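Local coordinates for protein LbaCas13a H328A (C2c2) (Lachnospiraceae bacterium NK4A179, PDB 5WLH) that probably uses a CRISPR RNA guide to recognise and cut RNA, as a Cas13a (C2c2) nuclease, and is held here with its pre-crRNA, at residues 1134-1139 against 1228-1233; 447-452 against 1130-1135. One frame throughout, in Å; residues are numbered along the deposited sequence.

Contact 1. Residues 1134-1139 against 1228-1233; sequences MNFQLG and SGLEIF. With nucleotides of chain B.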
ATOM      1  N   MET A1134       8.907  -3.959  17.142  1.00 16.74           N
ATOM      2  CA  MET A1134      10.069  -4.816  17.342  1.00 16.99           C
ATOM      3  C   MET A1134      11.342  -4.138  16.873  1.00 16.41           C
ATOM      4  O   MET A1134      12.382  -4.213  17.540  1.00 19.17           O
ATOM      5  CB  MET A1134       9.893  -6.142  16.609  1.00 17.85           C
ATOM      6  CG  MET A1134      11.177  -6.946  16.651  1.00 22.03           C
ATOM      7  SD  MET A1134      11.002  -8.379  15.606  1.00 27.85           S
ATOM      8  CE  MET A1134      11.295  -7.651  13.985  1.00 24.55           C
ATOM      9  N   ASN A1135      11.292  -3.489  15.699  1.00 17.60           N
ATOM     10  CA  ASN A1135      12.476  -2.808  15.189  1.00 16.02           C
ATOM     11  C   ASN A1135      12.892  -1.664  16.112  1.00 14.61           C
ATOM     12  O   ASN A1135      14.087  -1.432  16.314  1.00 18.66           O
ATOM     13  CB  ASN A1135      12.215  -2.263  13.788  1.00 19.02           C
ATOM     14  CG  ASN A1135      12.320  -3.327  12.714  1.00 24.08           C
ATOM     15  OD1 ASN A1135      12.732  -4.445  12.967  1.00 21.25           O
ATOM     16  ND2 ASN A1135      11.907  -2.978  11.510  1.00 28.42           N
ATOM     17  N   PHE A1136      11.916  -0.896  16.615  1.00 17.43           N
ATOM     18  CA  PHE A1136      12.243   0.166  17.554  1.00 17.88           C
ATOM     19  C   PHE A1136      12.965  -0.407  18.759  1.00 16.95           C
ATOM     20  O   PHE A1136      14.028   0.088  19.156  1.00 17.29           O
ATOM     21  CB  PHE A1136      10.990   0.897  18.039  1.00 15.97           C
ATOM     22  CG  PHE A1136      11.311   1.974  19.030  1.00 17.56           C
ATOM     23  CD1 PHE A1136      11.469   1.679  20.393  1.00 17.70           C
ATOM     24  CD2 PHE A1136      11.529   3.273  18.600  1.00 20.58           C
ATOM     25  CE1 PHE A1136      11.823   2.673  21.286  1.00 19.18           C
ATOM     26  CE2 PHE A1136      11.859   4.282  19.502  1.00 19.51           C
ATOM     27  CZ  PHE A1136      12.001   3.983  20.844  1.00 20.18           C
ATOM     28  N   GLN A1137      12.374  -1.440  19.363  1.00 18.79           N
ATOM     29  CA  GLN A1137      12.983  -2.057  20.541  1.00 19.16           C
ATOM     30  C   GLN A1137      14.361  -2.612  20.218  1.00 20.67           C
ATOM     31  O   GLN A1137      15.309  -2.404  20.975  1.00 20.76           O
ATOM     32  CB  GLN A1137      12.083  -3.153  21.087  1.00 16.31           C
ATOM     33  CG  GLN A1137      10.788  -2.608  21.672  1.00 20.14           C
ATOM     34  CD  GLN A1137       9.840  -3.701  22.078  1.00 24.71           C
ATOM     35  OE1 GLN A1137       9.601  -4.652  21.327  1.00 22.22           O
ATOM     36  NE2 GLN A1137       9.284  -3.575  23.271  1.00 22.23           N
ATOM     37  N   LEU A1138      14.493  -3.307  19.086  1.00 17.18           N
ATOM     38  CA  LEU A1138      15.795  -3.821  18.686  1.00 21.12           C
ATOM     39  C   LEU A1138      16.800  -2.702  18.510  1.00 21.11           C
ATOM     40  O   LEU A1138      17.933  -2.808  18.963  1.00 20.61           O
ATOM     41  CB  LEU A1138      15.679  -4.607  17.387  1.00 19.40           C
ATOM     42  CG  LEU A1138      15.122  -6.002  17.578  1.00 21.65           C
ATOM     43  CD1 LEU A1138      14.908  -6.621  16.190  1.00 24.89           C
ATOM     44  CD2 LEU A1138      16.102  -6.892  18.431  1.00 21.76           C
ATOM     45  N   GLY A1139      16.410  -1.622  17.833  1.00 19.57           N
ATOM     46  CA  GLY A1139      17.366  -0.560  17.588  1.00 19.59           C
ATOM     47  C   GLY A1139      17.752   0.151  18.865  1.00 20.38           C
ATOM     48  O   GLY A1139      18.929   0.457  19.086  1.00 19.77           O
ATOM     49  N   SER A1228      11.003   0.575  27.749  1.00 24.42           N
ATOM     50  CA  SER A1228      12.090   1.547  27.762  1.00 23.60           C
ATOM     51  C   SER A1228      12.220   2.194  26.393  1.00 22.61           C
ATOM     52  O   SER A1228      12.218   1.507  25.367  1.00 23.83           O
ATOM     53  CB  SER A1228      13.409   0.889  28.168  1.00 25.09           C
ATOM     54  OG  SER A1228      14.389   1.879  28.437  1.00 27.50           O
ATOM     55  N   GLY A1229      12.270   3.524  26.374  1.00 23.50           N
ATOM     56  CA  GLY A1229      12.328   4.258  25.130  1.00 21.72           C
ATOM     57  C   GLY A1229      11.001   4.441  24.420  1.00 19.54           C
ATOM     58  O   GLY A1229      10.924   5.272  23.510  1.00 25.00           O
ATOM     59  N   LEU A1230       9.939   3.727  24.821  1.00 20.86           N
ATOM     60  CA  LEU A1230       8.695   3.768  24.056  1.00 19.94           C
ATOM     61  C   LEU A1230       7.982   5.112  24.133  1.00 24.11           C
ATOM     62  O   LEU A1230       7.045   5.327  23.358  1.00 24.65           O
ATOM     63  CB  LEU A1230       7.735   2.668  24.509  1.00 19.41           C
ATOM     64  CG  LEU A1230       8.121   1.247  24.101  1.00 20.97           C
ATOM     65  CD1 LEU A1230       6.960   0.315  24.351  1.00 21.43           C
ATOM     66  CD2 LEU A1230       8.604   1.204  22.641  1.00 24.70           C
ATOM     67  N   GLU A1231       8.410   6.021  25.020  1.00 22.61           N
ATOM     68  CA  GLU A1231       7.908   7.394  24.967  1.00 22.28           C
ATOM     69  C   GLU A1231       8.187   8.072  23.618  1.00 18.85           C
ATOM     70  O   GLU A1231       7.473   9.016  23.256  1.00 21.18           O
ATOM     71  CB  GLU A1231       8.519   8.206  26.111  1.00 24.14           C
ATOM     72  CG  GLU A1231      10.003   8.546  25.936  1.00 22.67           C
ATOM     73  CD  GLU A1231      10.938   7.433  26.391  1.00 21.98           C
ATOM     74  OE1 GLU A1231      10.461   6.429  26.973  1.00 23.78           O
ATOM     75  OE2 GLU A1231      12.154   7.571  26.148  1.00 22.95           O
ATOM     76  N   ILE A1232       9.214   7.621  22.889  1.00 21.01           N
ATOM     77  CA  ILE A1232       9.528   8.107  21.546  1.00 18.05           C
ATOM     78  C   ILE A1232       8.588   7.492  20.524  1.00 21.79           C
ATOM     79  O   ILE A1232       8.174   8.145  19.558  1.00 19.33           O
ATOM     80  CB  ILE A1232      11.000   7.774  21.225  1.00 19.57           C
ATOM     81  CG1 ILE A1232      11.921   8.473  22.223  1.00 22.99           C
ATOM     82  CG2 ILE A1232      11.379   8.120  19.795  1.00 17.42           C
ATOM     83  CD1 ILE A1232      11.886   9.967  22.099  1.00 22.57           C
ATOM     84  N   PHE A1233       8.267   6.217  20.711  1.00 17.73           N
ATOM     85  CA  PHE A1233       7.436   5.463  19.785  1.00 19.30           C
ATOM     86  C   PHE A1233       5.954   5.802  19.894  1.00 21.53           C
ATOM     87  O   PHE A1233       5.224   5.769  18.885  1.00 20.73           O
ATOM     88  CB  PHE A1233       7.675   3.979  20.071  1.00 19.89           C
ATOM     89  CG  PHE A1233       7.121   3.061  19.046  1.00 18.74           C
ATOM     90  CD1 PHE A1233       7.877   2.711  17.942  1.00 20.26           C
ATOM     91  CD2 PHE A1233       5.875   2.495  19.217  1.00 22.17           C
ATOM     92  CE1 PHE A1233       7.367   1.828  16.996  1.00 19.60           C
ATOM     93  CE2 PHE A1233       5.359   1.602  18.272  1.00 21.74           C
ATOM     94  CZ  PHE A1233       6.113   1.283  17.164  1.00 20.81           C
TER
ATOM     95  P     G B   2      -0.316  15.137  29.335  1.00 76.10           P
ATOM     96  OP1   G B   2      -1.413  16.118  29.581  1.00 76.72           O
ATOM     97  OP2   G B   2      -0.425  13.759  29.880  1.00 76.92           O
ATOM     98  O5'   G B   2      -0.053  15.036  27.762  1.00 65.02           O
ATOM     99  C5'   G B   2       0.346  16.182  27.013  1.00 52.58           C
ATOM    100  C4'   G B   2       0.780  15.849  25.603  1.00 41.82           C
ATOM    101  O4'   G B   2       1.983  15.030  25.621  1.00 35.50           O
ATOM    102  C3'   G B   2      -0.232  15.086  24.749  1.00 40.48           C
ATOM    103  O3'   G B   2      -0.054  15.487  23.399  1.00 36.54           O
ATOM    104  C2'   G B   2       0.244  13.648  24.884  1.00 42.53           C
ATOM    105  O2'   G B   2      -0.184  12.778  23.858  1.00 45.94           O
ATOM    106  C1'   G B   2       1.754  13.845  24.875  1.00 34.70           C
ATOM    107  N9    G B   2       2.480  12.747  25.500  1.00 33.59           N
ATOM    108  C8    G B   2       2.300  12.336  26.799  1.00 33.92           C
ATOM    109  N7    G B   2       3.062  11.330  27.108  1.00 30.89           N
ATOM    110  C5    G B   2       3.765  11.060  25.939  1.00 26.66           C
ATOM    111  C6    G B   2       4.751  10.058  25.702  1.00 31.12           C
ATOM    112  O6    G B   2       5.163   9.209  26.492  1.00 37.32           O
ATOM    113  N1    G B   2       5.255  10.108  24.411  1.00 29.49           N
ATOM    114  C2    G B   2       4.851  11.001  23.451  1.00 29.12           C
ATOM    115  N2    G B   2       5.476  10.872  22.258  1.00 27.66           N
ATOM    116  N3    G B   2       3.923  11.950  23.661  1.00 30.49           N
ATOM    117  C4    G B   2       3.433  11.925  24.930  1.00 30.56           C
TER
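Phe1136 of helix 1106-1145 fills a mostly apolar pocket lined by Gly1229, Leu1230, Ile1232 and Phe1233, directly behind a turn that binds nucleotide G2 of the pre-crRNA. With CG anti to the backbone N (chi1 179°), the ring is carried into the turn. CB of Phe1233 sits over the centre of one face, 4.1 Å from the ring centroid of Phe1136, a CH-pi contact. The Phe1233 ring, itself stacked on Tyr1276, adds an offset edge-to-face pairing, its edge toward the Phe1136 face and the planes at 62°. Ile1232 CG2 meets the ring edge at Phe1136 CE2, 3.9 Å away, and Leu1230 CD2 comes obliquely to Phe1136 CD1 at 3.7 Å. The nearest atom is polar: Gly1229 O lies 3.2 Å from Phe1136 CZ. Gly1229 has positive phi, and a CB there would press on Phe1136 CE1. Were the ring cut back to an alanine here, a gap would probably open between Leu1230, Ile1232 and Phe1233, and the Phe1233 edge would lose the face it packs on. This buried aromatic backs the turn into short helix 1230-1233, whose Glu1231 O accepts both Watson-Crick donors of G2 of chain B, N1 (2.7 Å) and N2 (2.9 Å).

Contact 2. Residues 447-452 against 1130-1135; sequences KYIAMG and ERDLMN. With nucleotides of chain B.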
ATOM      1  N   LYS A 447      14.625   6.697  13.426  1.00 17.97           N
ATOM      2  CA  LYS A 447      16.027   6.289  13.406  1.00 18.76           C
ATOM      3  C   LYS A 447      16.259   5.040  14.256  1.00 21.63           C
ATOM      4  O   LYS A 447      17.025   4.155  13.863  1.00 19.71           O
ATOM      5  CB  LYS A 447      16.922   7.440  13.861  1.00 17.21           C
ATOM      6  CG  LYS A 447      16.936   8.608  12.876  1.00 18.62           C
ATOM      7  CD  LYS A 447      17.267   8.141  11.458  1.00 20.04           C
ATOM      8  CE  LYS A 447      17.245   9.311  10.477  1.00 19.63           C
ATOM      9  NZ  LYS A 447      17.546   8.907   9.063  1.00 21.98           N
ATOM     10  N   TYR A 448      15.638   4.943  15.437  1.00 15.72           N
ATOM     11  CA  TYR A 448      15.786   3.685  16.169  1.00 17.34           C
ATOM     12  C   TYR A 448      15.180   2.535  15.378  1.00 16.38           C
ATOM     13  O   TYR A 448      15.751   1.445  15.310  1.00 16.65           O
ATOM     14  CB  TYR A 448      15.124   3.775  17.538  1.00 17.52           C
ATOM     15  CG  TYR A 448      15.951   4.485  18.564  1.00 17.86           C
ATOM     16  CD1 TYR A 448      17.247   4.070  18.864  1.00 18.73           C
ATOM     17  CD2 TYR A 448      15.424   5.556  19.269  1.00 15.94           C
ATOM     18  CE1 TYR A 448      18.010   4.735  19.826  1.00 19.14           C
ATOM     19  CE2 TYR A 448      16.179   6.224  20.214  1.00 20.56           C
ATOM     20  CZ  TYR A 448      17.459   5.803  20.499  1.00 20.18           C
ATOM     21  OH  TYR A 448      18.178   6.468  21.476  1.00 21.95           O
ATOM     22  N   ILE A 449      14.027   2.769  14.764  1.00 18.51           N
ATOM     23  CA  ILE A 449      13.419   1.736  13.933  1.00 18.43           C
ATOM     24  C   ILE A 449      14.358   1.352  12.798  1.00 18.68           C
ATOM     25  O   ILE A 449      14.550   0.163  12.515  1.00 18.76           O
ATOM     26  CB  ILE A 449      12.042   2.216  13.422  1.00 17.87           C
ATOM     27  CG1 ILE A 449      11.044   2.229  14.594  1.00 18.10           C
ATOM     28  CG2 ILE A 449      11.498   1.290  12.377  1.00 18.19           C
ATOM     29  CD1 ILE A 449       9.829   3.088  14.358  1.00 20.27           C
ATOM     30  N   ALA A 450      14.987   2.344  12.152  1.00 15.01           N
ATOM     31  CA  ALA A 450      15.889   2.043  11.043  1.00 16.91           C
ATOM     32  C   ALA A 450      17.073   1.223  11.521  1.00 17.87           C
ATOM     33  O   ALA A 450      17.514   0.303  10.833  1.00 16.45           O
ATOM     34  CB  ALA A 450      16.372   3.321  10.370  1.00 16.70           C
ATOM     35  N   MET A 451      17.590   1.541  12.710  1.00 17.15           N
ATOM     36  CA  MET A 451      18.650   0.718  13.302  1.00 19.85           C
ATOM     37  C   MET A 451      18.169  -0.707  13.553  1.00 18.87           C
ATOM     38  O   MET A 451      18.869  -1.673  13.225  1.00 17.53           O
ATOM     39  CB  MET A 451      19.138   1.364  14.604  1.00 17.41           C
ATOM     40  CG  MET A 451      19.879   2.662  14.379  1.00 21.51           C
ATOM     41  SD  MET A 451      20.304   3.407  15.972  1.00 23.80           S
ATOM     42  CE  MET A 451      21.392   2.114  16.640  1.00 22.56           C
ATOM     43  N   GLY A 452      16.977  -0.860  14.146  1.00 17.54           N
ATOM     44  CA  GLY A 452      16.461  -2.192  14.410  1.00 18.40           C
ATOM     45  C   GLY A 452      16.230  -2.989  13.147  1.00 20.13           C
ATOM     46  O   GLY A 452      16.445  -4.202  13.125  1.00 17.95           O
ATOM     47  N   GLU A1130       3.518  -3.785  14.334  1.00 17.03           N
ATOM     48  CA  GLU A1130       4.182  -4.776  15.171  1.00 17.40           C
ATOM     49  C   GLU A1130       5.609  -4.976  14.719  1.00 19.82           C
ATOM     50  O   GLU A1130       6.521  -5.110  15.548  1.00 18.73           O
ATOM     51  CB  GLU A1130       3.434  -6.106  15.154  1.00 23.22           C
ATOM     52  CG  GLU A1130       4.010  -7.059  16.204  1.00 23.04           C
ATOM     53  CD  GLU A1130       3.176  -8.296  16.371  1.00 28.52           C
ATOM     54  OE1 GLU A1130       3.337  -9.226  15.560  1.00 33.02           O
ATOM     55  OE2 GLU A1130       2.376  -8.331  17.323  1.00 33.02           O
ATOM     56  N   ARG A1131       5.820  -5.000  13.402  1.00 14.11           N
ATOM     57  CA  ARG A1131       7.178  -5.052  12.880  1.00 14.71           C
ATOM     58  C   ARG A1131       7.990  -3.868  13.392  1.00 17.55           C
ATOM     59  O   ARG A1131       9.144  -4.017  13.801  1.00 16.35           O
ATOM     60  CB  ARG A1131       7.165  -5.049  11.348  1.00 16.18           C
ATOM     61  CG  ARG A1131       8.558  -4.974  10.719  1.00 19.01           C
ATOM     62  CD  ARG A1131       8.482  -4.526   9.288  1.00 18.48           C
ATOM     63  NE  ARG A1131       8.180  -3.084   9.230  1.00 21.21           N
ATOM     64  CZ  ARG A1131       7.932  -2.414   8.106  1.00 20.72           C
ATOM     65  NH1 ARG A1131       7.972  -3.042   6.933  1.00 18.21           N
ATOM     66  NH2 ARG A1131       7.683  -1.104   8.155  1.00 16.77           N
ATOM     67  N   ASP A1132       7.413  -2.671  13.341  1.00 17.54           N
ATOM     68  CA  ASP A1132       8.213  -1.506  13.671  1.00 18.49           C
ATOM     69  C   ASP A1132       8.381  -1.320  15.172  1.00 16.01           C
ATOM     70  O   ASP A1132       9.382  -0.741  15.594  1.00 17.06           O
ATOM     71  CB  ASP A1132       7.607  -0.276  13.008  1.00 18.07           C
ATOM     72  CG  ASP A1132       7.827  -0.299  11.509  1.00 19.17           C
ATOM     73  OD1 ASP A1132       8.832  -0.915  11.085  1.00 19.45           O
ATOM     74  OD2 ASP A1132       7.005   0.256  10.782  1.00 18.73           O
ATOM     75  N   LEU A1133       7.447  -1.826  15.974  1.00 16.16           N
ATOM     76  CA  LEU A1133       7.658  -1.881  17.421  1.00 18.60           C
ATOM     77  C   LEU A1133       8.856  -2.765  17.737  1.00 18.55           C
ATOM     78  O   LEU A1133       9.759  -2.360  18.466  1.00 18.32           O
ATOM     79  CB  LEU A1133       6.397  -2.398  18.125  1.00 17.54           C
ATOM     80  CG  LEU A1133       6.509  -2.606  19.638  1.00 17.89           C
ATOM     81  CD1 LEU A1133       7.017  -1.329  20.303  1.00 19.83           C
ATOM     82  CD2 LEU A1133       5.148  -3.007  20.194  1.00 21.70           C
ATOM     83  N   MET A1134       8.907  -3.959  17.142  1.00 16.74           N
ATOM     84  CA  MET A1134      10.069  -4.816  17.342  1.00 16.99           C
ATOM     85  C   MET A1134      11.342  -4.138  16.873  1.00 16.41           C
ATOM     86  O   MET A1134      12.382  -4.213  17.540  1.00 19.17           O
ATOM     87  CB  MET A1134       9.893  -6.142  16.609  1.00 17.85           C
ATOM     88  CG  MET A1134      11.177  -6.946  16.651  1.00 22.03           C
ATOM     89  SD  MET A1134      11.002  -8.379  15.606  1.00 27.85           S
ATOM     90  CE  MET A1134      11.295  -7.651  13.985  1.00 24.55           C
ATOM     91  N   ASN A1135      11.292  -3.489  15.699  1.00 17.60           N
ATOM     92  CA  ASN A1135      12.476  -2.808  15.189  1.00 16.02           C
ATOM     93  C   ASN A1135      12.892  -1.664  16.112  1.00 14.61           C
ATOM     94  O   ASN A1135      14.087  -1.432  16.314  1.00 18.66           O
ATOM     95  CB  ASN A1135      12.215  -2.263  13.788  1.00 19.02           C
ATOM     96  CG  ASN A1135      12.320  -3.327  12.714  1.00 24.08           C
ATOM     97  OD1 ASN A1135      12.732  -4.445  12.967  1.00 21.25           O
ATOM     98  ND2 ASN A1135      11.907  -2.978  11.510  1.00 28.42           N
TER
ATOM     99  P     C B  11      16.872  11.911   6.834  1.00 20.79           P
ATOM    100  OP1   C B  11      17.755  11.625   7.971  1.00 20.52           O
ATOM    101  OP2   C B  11      16.564  13.324   6.470  1.00 21.22           O
ATOM    102  O5'   C B  11      17.486  11.285   5.527  1.00 19.55           O
ATOM    103  C5'   C B  11      18.188  10.054   5.574  1.00 19.29           C
ATOM    104  C4'   C B  11      18.787   9.749   4.237  1.00 20.27           C
ATOM    105  O4'   C B  11      17.748   9.649   3.230  1.00 21.75           O
ATOM    106  C3'   C B  11      19.705  10.817   3.678  1.00 20.98           C
ATOM    107  O3'   C B  11      20.973  10.791   4.260  1.00 20.67           O
ATOM    108  C2'   C B  11      19.710  10.477   2.204  1.00 18.49           C
ATOM    109  O2'   C B  11      20.422   9.264   2.008  1.00 21.90           O
ATOM    110  C1'   C B  11      18.238  10.154   1.998  1.00 19.60           C
ATOM    111  N1    C B  11      17.431  11.336   1.627  1.00 21.23           N
ATOM    112  C2    C B  11      17.434  11.748   0.299  1.00 20.95           C
ATOM    113  O2    C B  11      18.159  11.142  -0.520  1.00 22.96           O
ATOM    114  N3    C B  11      16.662  12.791  -0.054  1.00 19.76           N
ATOM    115  C4    C B  11      15.904  13.409   0.863  1.00 19.94           C
ATOM    116  N4    C B  11      15.150  14.444   0.474  1.00 22.46           N
ATOM    117  C5    C B  11      15.884  13.002   2.232  1.00 19.55           C
ATOM    118  C6    C B  11      16.659  11.966   2.564  1.00 21.30           C
ATOM    119  P     A B  28       7.636  -0.451   4.111  1.00 22.43           P
ATOM    120  OP1   A B  28       8.155  -0.571   5.490  1.00 30.57           O
ATOM    121  OP2   A B  28       7.884  -1.505   3.106  1.00 27.04           O
ATOM    122  O5'   A B  28       6.065  -0.306   4.241  1.00 21.40           O
ATOM    123  C5'   A B  28       5.288  -0.018   3.103  1.00 21.79           C
ATOM    124  C4'   A B  28       4.471   1.223   3.322  1.00 19.91           C
ATOM    125  O4'   A B  28       5.299   2.415   3.224  1.00 18.47           O
ATOM    126  C3'   A B  28       3.383   1.467   2.301  1.00 20.91           C
ATOM    127  O3'   A B  28       2.252   0.657   2.500  1.00 21.27           O
ATOM    128  C2'   A B  28       3.105   2.939   2.503  1.00 20.21           C
ATOM    129  O2'   A B  28       2.401   3.107   3.720  1.00 21.99           O
ATOM    130  C1'   A B  28       4.531   3.471   2.696  1.00 17.04           C
ATOM    131  N9    A B  28       5.114   3.875   1.409  1.00 18.68           N
ATOM    132  C8    A B  28       6.021   3.209   0.622  1.00 18.54           C
ATOM    133  N7    A B  28       6.300   3.863  -0.502  1.00 16.79           N
ATOM    134  C5    A B  28       5.530   5.019  -0.418  1.00 18.56           C
ATOM    135  C6    A B  28       5.389   6.131  -1.269  1.00 19.75           C
ATOM    136  N6    A B  28       6.054   6.277  -2.433  1.00 21.20           N
ATOM    137  N1    A B  28       4.532   7.100  -0.898  1.00 20.84           N
ATOM    138  C2    A B  28       3.886   6.966   0.272  1.00 20.82           C
ATOM    139  N3    A B  28       3.944   5.984   1.164  1.00 18.74           N
ATOM    140  C4    A B  28       4.797   5.024   0.750  1.00 17.98           C
TER
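Gly452 and Asn1135 mark the place where two helices cross almost perpendicularly, their segment axes 8.3 Å apart at closest and turned 88° against each other. The CA atoms of Gly452 and Asn1135 stand just 4.1 Å apart, and Gly452 CA offers a CA-H...O contact to Asn1135 O at 3.1 Å, with an angle of 160° at the hydrogen. A CB on Gly452 would run into that same oxygen, so the glycine is what lets the backbones come this near.

One turn back, Ile449 lays both branches against helix 1106-1145 at Asp1132 and Asn1135. With CG1 beside the backbone N (chi1 -72°), that atom lies against Asp1132 O, while CG2 touches the CB of Asn1135 and comes to 3.7 Å from Asp1132 OD1. That same OD1 also takes a bond from Arg1131, which grips the carboxylate side-on: NE bonds Asp1132 OD1 at 2.9 Å from well above the carboxylate plane, and NH2 bonds Asp1132 OD2 at 3.0 Å on the syn side. Tyr1276 OH is a further partner of Asp1132 OD2.

The guanidinium edge also faces the pre-crRNA: NH1 and NH2 of Arg1131 fork onto one phosphate oxygen, OP1 of A28 of chain B, with NH2 at 2.8 Å. Glu496 forms a salt bridge to NH1. From the other helix, Lys447 NZ donates to OP1 of C11 of chain B at 2.9 Å.

The chemistry is therefore divided: close backbone and aliphatic packing at the crossing, charge at its margin. Asp1132 acts as a second-shell residue that, together with Glu496, helps fix the rotation of the guanidinium that meets the phosphate, and probably offsets part of its positive charge.

In the fold
Contacts 1 and 2 lie side by side, their centres about 7 Å apart, and share Met1134 and Asn1135 on the long helix 1106-1145. Along the chain, helix 429-458 comes first; nearly 680 residues later the long helix supplies 1130-1135 and 1134-1139, followed by the turn at 1228-1233. Phe1136 CB packs on Ile449 CG1 at 3.7 Å, merging the two into one core. Tyr1276 ties them again, stacking on Phe1233 and bonding Asp1132. Distant parts of the sequence thus meet the pre-crRNA together. Nearby, Glu1130 bridges to Arg1246, which opens an R-x4-H motif of the HEPN kind, and bonds Asn604, which lies in the other such motif, so this core probably also adjoins the cleavage machinery.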